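Side-chain contacts in endoglucanase E (Clostridium thermocellum, PDB 2WAO), which probably removes acetyl groups from plant cell-wall polysaccharides and binds cellulose-derived oligosaccharides in the same active-site cleft: residues Ile125-Asp130 / Met156-Ile161; Cys134-Glu139 / Gln145-Lys150; Gly301-Gly306 / His310-Thr315. All blocks are in the same frame, centred on the assembly; numbering follows the deposited sequence. Where two conformers were deposited one is given.

Contact 1 (Ile125-Asp130 / Met156-Ile161); sequences IEFIGD and MSYAAI
F127 of strand 123-129, in the parallel sheet of the SGNH-hydrolase (GDSL) domain, meets A159 and Y158 in the first turn of helix 158-165. The methyl group of A159 sits almost exactly on the normal of the F127 ring: CB is 3.3 Å from the ring centroid and 9° off that normal, a CH-pi contact. A159 CB is 3.4 Å from both CD1 and CE1 of F127. CB of F127 points toward the helix, and with CG anti to the carbonyl carbon (chi1 -73°) the ring is set with one face against the methyl. Y158 comes past obliquely. Its CE1 lies 4.0 Å from CE1 of F127, and the two ring planes stand at 84°. At the helix start, in the conformer given, OG of the N-cap S157 accepts from A160 N at 2.9 Å. L323 of helix 313-331, with A170 and V218 of the two adjoining strands, also packs on F127. No hydrogen bond crosses between the two segments, so strand and helix are joined here purely by apolar packing, with the small methyl allowing a close approach over the ring.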
# COMPACT_ATOMS: atom_id res chain seq x y z
N ILE A 125 7.18 -5.74 -5.60
CA ILE A 125 5.72 -5.99 -5.74
C ILE A 125 5.04 -4.62 -5.87
O ILE A 125 5.49 -3.65 -5.24
CB ILE A 125 5.16 -6.72 -4.51
CG1 ILE A 125 6.02 -7.93 -4.16
CG2 ILE A 125 3.69 -7.12 -4.74
CD1 ILE A 125 5.58 -8.65 -2.88
N GLU A 126 4.02 -4.51 -6.72
CA GLU A 126 3.13 -3.34 -6.69
C GLU A 126 1.75 -3.87 -6.30
O GLU A 126 1.25 -4.84 -6.89
CB GLU A 126 3.05 -2.66 -8.04
CG GLU A 126 2.13 -1.42 -8.07
CD GLU A 126 2.25 -0.67 -9.37
OE1 GLU A 126 1.94 -1.25 -10.41
OE2 GLU A 126 2.64 0.52 -9.36
N PHE A 127 1.13 -3.18 -5.34
CA PHE A 127 -0.23 -3.49 -4.92
C PHE A 127 -1.11 -2.39 -5.46
O PHE A 127 -0.74 -1.18 -5.41
CB PHE A 127 -0.30 -3.47 -3.39
CG PHE A 127 0.38 -4.64 -2.75
CD1 PHE A 127 -0.39 -5.76 -2.41
CD2 PHE A 127 1.76 -4.62 -2.50
CE1 PHE A 127 0.23 -6.89 -1.86
CE2 PHE A 127 2.38 -5.77 -1.91
CZ PHE A 127 1.59 -6.87 -1.62
N ILE A 128 -2.28 -2.77 -5.97
CA ILE A 128 -3.26 -1.77 -6.46
C ILE A 128 -4.56 -2.04 -5.74
O ILE A 128 -5.12 -3.10 -5.89
CB ILE A 128 -3.46 -1.93 -8.01
CG1 ILE A 128 -2.13 -1.79 -8.75
CG2 ILE A 128 -4.50 -0.87 -8.57
CD1 ILE A 128 -2.21 -2.13 -10.28
N GLY A 129 -5.08 -1.08 -4.97
CA GLY A 129 -6.25 -1.43 -4.20
C GLY A 129 -6.99 -0.28 -3.58
O GLY A 129 -6.88 0.84 -4.04
N ASP A 130 -7.77 -0.59 -2.55
CA ASP A 130 -8.73 0.39 -1.99
C ASP A 130 -8.46 0.47 -0.48
O ASP A 130 -7.29 0.40 -0.04
CB ASP A 130 -10.16 -0.03 -2.38
CG ASP A 130 -10.51 -1.52 -1.95
OD1 ASP A 130 -9.87 -2.08 -0.97
OD2 ASP A 130 -11.43 -2.12 -2.55
N MET A 156 1.12 -2.61 8.94
CA MET A 156 0.50 -3.90 9.30
C MET A 156 -0.66 -4.27 8.32
O MET A 156 -1.61 -4.98 8.67
CB MET A 156 0.09 -3.95 10.77
CG MET A 156 1.29 -3.91 11.75
SD MET A 156 2.44 -5.29 11.47
CE MET A 156 1.48 -6.66 12.07
N SER A 157 -0.58 -3.73 7.09
CA SER A 157 -1.48 -4.18 6.01
C SER A 157 -1.02 -5.55 5.54
O SER A 157 0.17 -5.92 5.67
CB SER A 157 -1.46 -3.21 4.83
OG SER A 157 -0.24 -3.34 4.12
N TYR A 158 -1.96 -6.32 4.99
CA TYR A 158 -1.57 -7.64 4.42
C TYR A 158 -0.47 -7.44 3.39
O TYR A 158 0.38 -8.33 3.20
CB TYR A 158 -2.76 -8.35 3.78
CG TYR A 158 -3.20 -7.73 2.49
CD1 TYR A 158 -2.79 -8.26 1.25
CD2 TYR A 158 -4.02 -6.57 2.48
CE1 TYR A 158 -3.15 -7.68 0.07
CE2 TYR A 158 -4.40 -5.96 1.28
CZ TYR A 158 -3.97 -6.53 0.09
OH TYR A 158 -4.28 -5.98 -1.12
N ALA A 159 -0.52 -6.31 2.66
CA ALA A 159 0.45 -6.03 1.62
C ALA A 159 1.87 -5.85 2.19
O ALA A 159 2.86 -6.44 1.69
CB ALA A 159 0.02 -4.80 0.85
N ALA A 160 2.00 -5.05 3.26
CA ALA A 160 3.33 -4.80 3.85
C ALA A 160 3.88 -6.06 4.50
O ALA A 160 5.09 -6.36 4.43
CB ALA A 160 3.26 -3.70 4.88
N ILE A 161 2.98 -6.82 5.12
CA ILE A 161 3.42 -8.00 5.84
C ILE A 161 3.91 -9.06 4.79
O ILE A 161 4.98 -9.73 4.97
CB ILE A 161 2.24 -8.58 6.65
CG1 ILE A 161 1.82 -7.63 7.80
CG2 ILE A 161 2.64 -10.00 7.20
CD1 ILE A 161 0.42 -8.01 8.37

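Contact 2 (Cys134-Glu139 / Gln145-Lys150). With BGC (beta-D-glucopyranose), chain B; BGC (beta-D-glucopyranose), chain C.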
# COMPACT_ATOMS: atom_id res chain seq x y z
N CYS A 134 -4.94 0.03 1.87
CA CYS A 134 -4.58 1.18 2.75
C CYS A 134 -4.50 0.80 4.25
O CYS A 134 -3.92 1.55 5.04
CB CYS A 134 -5.63 2.31 2.57
SG CYS A 134 -5.49 3.14 0.96
N ALA A 135 -5.11 -0.34 4.62
CA ALA A 135 -5.26 -0.76 6.03
C ALA A 135 -6.09 0.27 6.83
O ALA A 135 -5.83 0.46 8.02
CB ALA A 135 -3.90 -0.97 6.72
N TYR A 136 -7.04 0.93 6.16
CA TYR A 136 -8.10 1.74 6.81
C TYR A 136 -8.57 1.05 8.11
O TYR A 136 -9.01 -0.13 8.11
CB TYR A 136 -9.26 1.85 5.82
CG TYR A 136 -10.51 2.64 6.20
CD1 TYR A 136 -11.00 3.63 5.32
CD2 TYR A 136 -11.27 2.33 7.32
CE1 TYR A 136 -12.14 4.31 5.58
CE2 TYR A 136 -12.47 3.06 7.63
CZ TYR A 136 -12.89 4.00 6.72
OH TYR A 136 -14.06 4.69 6.94
N GLY A 137 -8.40 1.76 9.22
CA GLY A 137 -9.05 1.34 10.49
C GLY A 137 -8.44 0.13 11.17
O GLY A 137 -9.03 -0.38 12.15
N ASN A 138 -7.28 -0.35 10.69
CA ASN A 138 -6.77 -1.65 11.17
C ASN A 138 -6.31 -1.65 12.65
O ASN A 138 -6.23 -2.73 13.28
CB ASN A 138 -5.77 -2.32 10.20
CG ASN A 138 -4.39 -1.69 10.25
OD1 ASN A 138 -4.26 -0.54 10.69
ND2 ASN A 138 -3.35 -2.41 9.77
N GLU A 139 -6.09 -0.46 13.23
CA GLU A 139 -5.76 -0.41 14.67
C GLU A 139 -6.96 0.02 15.54
O GLU A 139 -6.86 0.13 16.79
CB GLU A 139 -4.52 0.46 14.91
CG GLU A 139 -3.30 -0.14 14.21
CD GLU A 139 -1.98 0.46 14.66
OE1 GLU A 139 -1.94 1.65 15.02
OE2 GLU A 139 -0.98 -0.30 14.65
N GLN A 145 -16.90 2.47 15.01
CA GLN A 145 -16.10 3.69 14.96
C GLN A 145 -15.79 4.06 13.51
O GLN A 145 -15.45 3.17 12.68
CB GLN A 145 -14.82 3.50 15.76
CG GLN A 145 -13.94 4.76 15.87
CD GLN A 145 -12.79 4.60 16.86
OE1 GLN A 145 -11.63 4.50 16.47
NE2 GLN A 145 -13.13 4.57 18.14
N SER A 146 -15.92 5.35 13.18
CA SER A 146 -15.57 5.78 11.84
C SER A 146 -14.06 6.04 11.68
O SER A 146 -13.29 5.97 12.64
CB SER A 146 -16.39 7.00 11.46
OG SER A 146 -16.17 7.98 12.42
N PHE A 147 -13.65 6.32 10.45
CA PHE A 147 -12.26 6.48 10.11
C PHE A 147 -11.56 7.53 10.97
O PHE A 147 -12.05 8.67 11.08
CB PHE A 147 -12.13 6.89 8.64
CG PHE A 147 -10.71 7.05 8.19
CD1 PHE A 147 -9.94 5.91 7.88
CD2 PHE A 147 -10.14 8.31 8.04
CE1 PHE A 147 -8.59 6.05 7.42
CE2 PHE A 147 -8.79 8.47 7.58
CZ PHE A 147 -8.03 7.34 7.29
N THR A 148 -10.41 7.15 11.51
CA THR A 148 -9.46 8.12 12.08
C THR A 148 -8.06 7.86 11.51
O THR A 148 -7.61 6.71 11.42
CB THR A 148 -9.44 8.09 13.62
OG1 THR A 148 -8.85 6.89 14.08
CG2 THR A 148 -10.89 8.17 14.21
N PRO A 149 -7.36 8.92 11.07
CA PRO A 149 -5.98 8.74 10.54
C PRO A 149 -5.05 7.97 11.49
O PRO A 149 -4.26 7.14 11.02
CB PRO A 149 -5.49 10.17 10.38
CG PRO A 149 -6.79 10.92 10.01
CD PRO A 149 -7.80 10.33 10.99
N LYS A 150 -5.17 8.21 12.81
CA LYS A 150 -4.31 7.57 13.78
C LYS A 150 -4.42 6.05 13.74
O LYS A 150 -3.48 5.37 14.12
CB LYS A 150 -4.62 8.05 15.22
CG LYS A 150 -5.96 7.54 15.82
CD LYS A 150 -6.41 8.41 17.02
CE LYS A 150 -7.57 7.79 17.78
NZ LYS A 150 -8.71 7.67 16.89
C2 BGC B . -14.67 7.34 1.40
C3 BGC B . -13.39 8.18 1.31
C4 BGC B . -13.05 8.81 2.66
C5 BGC B . -12.94 7.70 3.69
C6 BGC B . -12.47 8.22 5.07
C1 BGC B . -14.60 6.42 2.61
O2 BGC B . -14.90 6.60 0.21
O3 BGC B . -13.48 9.12 0.26
O4 BGC B . -11.79 9.45 2.58
O5 BGC B . -14.24 7.16 3.76
O6 BGC B . -13.55 8.75 5.78
C2 BGC C . -17.43 3.93 5.45
C3 BGC C . -17.11 5.09 4.53
C4 BGC C . -15.84 4.79 3.73
C5 BGC C . -16.04 3.44 2.99
C6 BGC C . -14.87 3.03 2.06
C1 BGC C . -17.51 2.64 4.65
O2 BGC C . -18.64 4.21 6.16
O3 BGC C . -16.92 6.28 5.30
O4 BGC C . -15.85 5.78 2.83
O5 BGC C . -16.30 2.43 3.95
O6 BGC C . -13.69 2.91 2.84
O HOH W 1 -8.09 4.42 10.33
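The Y136 ring carries the edge of F147 over one face, in an edge-to-face aromatic pair that helps line the glycan pocket of this SGNH-hydrolase domain. CD1 of F147 stands 3.4 Å above the plane of the Y136 ring, over its centre; the centroids are 4.7 Å apart and the planes meet at 51°. O5 of the chain B glucose lies in the plane of the Y136 ring, at its edge, whereas O6 of the chain C glucose approaches obliquely, 3.4 Å from Y136 CE1. On F147 it is C6 of the chain B sugar that comes near, obliquely, to CG and CD2. With CG of F147 anti to the backbone N (chi1 -179°), its ring is carried to where CD1 lies over the Y136 face. The two side chains cross, and CB of F147 rests beside the phenol end, 3.4 Å from Y136 OH. That hydroxyl is hydrogen-bonded to D308, and the Y136 ring also stacks with H310, which places the pair directly beside other residues of the sugar site. Y136 belongs to a type II turn, A135 to N138, that starts at A135, the residue with positive phi in the Schellman motif ending helix 131-134. Farther along, E139 forms a salt bridge with R94, which is also hydrogen-bonded to the carbonyl of K150, so one arginine links both segments. Between the backbones a water bridges them: it donates to T148 O at 2.6 Å and accepts a weak bond from G137 N at 2.9 Å.

Contact 3 (Gly301-Gly306 / His310-Thr315); sequences GSTGYG and HPSIAT. With BGC (beta-D-glucopyranose), chain C.
T303 approaches the start of helix 313-331 with its side chain: CB lies 3.4 Å from T315 OG1 and 4.1 Å from A314 CB, and OG1 pairs with T315 OG1 at 2.6 Å. OG1 of T303 lies between its backbone N and carbonyl carbon (chi1 51°), which turns it to the T315 hydroxyl; the two side chains cross at about a right angle. The carbonyl of T303 is used as well. S312 OG donates to T303 O at 2.5 Å, tilted 22° from the carbonyl plane, and also accepts from T315 N as the helix N-cap, so one hydroxyl both caps the helix and holds the turn G301-G304. A water adds a bridge, donating to G304 O and accepting from S312 N and T315 OG1. Nearer the sugar, G306 N donates to H310 O at 2.7 Å. H310 ND1 is bonded to E307 O, and NE2 makes a 3.3 Å hydrogen bond with O6 of the chain C glucose. The segment 301-306 thus lies against the N-terminal end of helix 313-331 in the loop after strand 291-295, with L318 of the helix also touching T303 and helix 131-134 packing against H310 and P311.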
# COMPACT_ATOMS: atom_id res chain seq x y z
N GLY A 301 -15.90 -12.29 11.86
CA GLY A 301 -15.95 -11.79 13.23
C GLY A 301 -15.09 -12.54 14.22
O GLY A 301 -14.76 -12.00 15.28
N SER A 302 -14.69 -13.75 13.87
CA SER A 302 -13.81 -14.53 14.74
C SER A 302 -12.39 -13.92 14.83
O SER A 302 -11.62 -14.26 15.75
CB SER A 302 -13.76 -15.98 14.30
OG SER A 302 -12.89 -16.09 13.20
N THR A 303 -12.06 -13.00 13.91
CA THR A 303 -10.79 -12.26 14.01
C THR A 303 -10.98 -10.76 14.26
O THR A 303 -10.08 -9.93 13.97
CB THR A 303 -9.88 -12.47 12.77
OG1 THR A 303 -10.64 -12.21 11.57
CG2 THR A 303 -9.33 -13.92 12.77
N GLY A 304 -12.14 -10.44 14.80
CA GLY A 304 -12.51 -9.05 15.14
C GLY A 304 -12.65 -8.16 13.92
O GLY A 304 -12.72 -8.66 12.78
N TYR A 305 -12.75 -6.85 14.15
CA TYR A 305 -12.96 -5.86 13.07
C TYR A 305 -12.31 -4.56 13.46
O TYR A 305 -12.23 -4.22 14.64
CB TYR A 305 -14.44 -5.50 12.92
CG TYR A 305 -15.35 -6.59 12.46
CD1 TYR A 305 -15.37 -6.99 11.12
CD2 TYR A 305 -16.19 -7.21 13.38
CE1 TYR A 305 -16.28 -8.03 10.71
CE2 TYR A 305 -17.05 -8.22 13.01
CZ TYR A 305 -17.10 -8.63 11.68
OH TYR A 305 -17.97 -9.65 11.35
N GLY A 306 -11.91 -3.79 12.44
CA GLY A 306 -11.43 -2.43 12.67
C GLY A 306 -12.52 -1.44 12.35
O GLY A 306 -13.70 -1.80 12.20
N HIS A 310 -13.68 -2.56 8.57
CA HIS A 310 -12.50 -2.93 7.79
C HIS A 310 -11.65 -3.98 8.53
O HIS A 310 -11.85 -4.21 9.78
CB HIS A 310 -11.69 -1.68 7.42
CG HIS A 310 -12.41 -0.82 6.42
ND1 HIS A 310 -13.53 -0.10 6.75
CD2 HIS A 310 -12.21 -0.62 5.09
CE1 HIS A 310 -13.97 0.55 5.68
NE2 HIS A 310 -13.18 0.26 4.66
N PRO A 311 -10.73 -4.67 7.81
CA PRO A 311 -10.03 -5.78 8.50
C PRO A 311 -9.17 -5.38 9.71
O PRO A 311 -8.48 -4.36 9.67
CB PRO A 311 -9.19 -6.43 7.38
CG PRO A 311 -9.92 -6.05 6.09
CD PRO A 311 -10.39 -4.62 6.38
N SER A 312 -9.19 -6.23 10.74
CA SER A 312 -8.31 -6.12 11.91
C SER A 312 -6.88 -6.53 11.51
O SER A 312 -6.68 -7.12 10.40
CB SER A 312 -8.81 -7.10 12.99
OG SER A 312 -8.68 -8.44 12.50
N ILE A 313 -5.90 -6.28 12.38
CA ILE A 313 -4.55 -6.77 12.11
C ILE A 313 -4.53 -8.29 11.99
O ILE A 313 -3.85 -8.84 11.11
CB ILE A 313 -3.54 -6.24 13.12
CG1 ILE A 313 -3.29 -4.75 12.78
CG2 ILE A 313 -2.20 -7.01 13.00
CD1 ILE A 313 -2.75 -3.99 13.90
N ALA A 314 -5.28 -8.99 12.86
CA ALA A 314 -5.35 -10.43 12.71
C ALA A 314 -5.82 -10.91 11.33
O ALA A 314 -5.27 -11.86 10.77
CB ALA A 314 -6.24 -11.05 13.85
N THR A 315 -6.84 -10.24 10.80
CA THR A 315 -7.37 -10.56 9.47
C THR A 315 -6.29 -10.23 8.39
O THR A 315 -6.05 -11.06 7.50
CB THR A 315 -8.67 -9.82 9.21
OG1 THR A 315 -9.72 -10.33 10.07
CG2 THR A 315 -9.11 -10.03 7.72
C2 BGC C . -17.43 3.93 5.45
C3 BGC C . -17.11 5.09 4.53
C4 BGC C . -15.84 4.79 3.73
C5 BGC C . -16.04 3.44 2.99
C6 BGC C . -14.87 3.03 2.06
C1 BGC C . -17.51 2.64 4.65
O2 BGC C . -18.64 4.21 6.16
O3 BGC C . -16.92 6.28 5.30
O4 BGC C . -15.85 5.78 2.83
O5 BGC C . -16.30 2.43 3.95
O6 BGC C . -13.69 2.91 2.84
O HOH W 2 -11.36 -8.28 10.43

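From the N terminus, strand 123-129 opens contact 1, which closes on helix 158-165 and so encloses helix 131-134 and the long loop that follows it. Contact 2 is nested inside that span, folding the first part of the loop back on a later part beside the sugars. Contact 3 comes in series near the C terminus, closing the tight three-residue connection 307-309 just before helix 313-331. No two loops cross. Contacts 1 and 2 meet where S157 CB packs on A135 CB, and M156 touches I313 to join contacts 1 and 3. N138 and E139 of contact 2 lie on P311 and I313 of contact 3. The chain C glucose is shared by contacts 2 and 3, while contact 1 lies deeper in the domain.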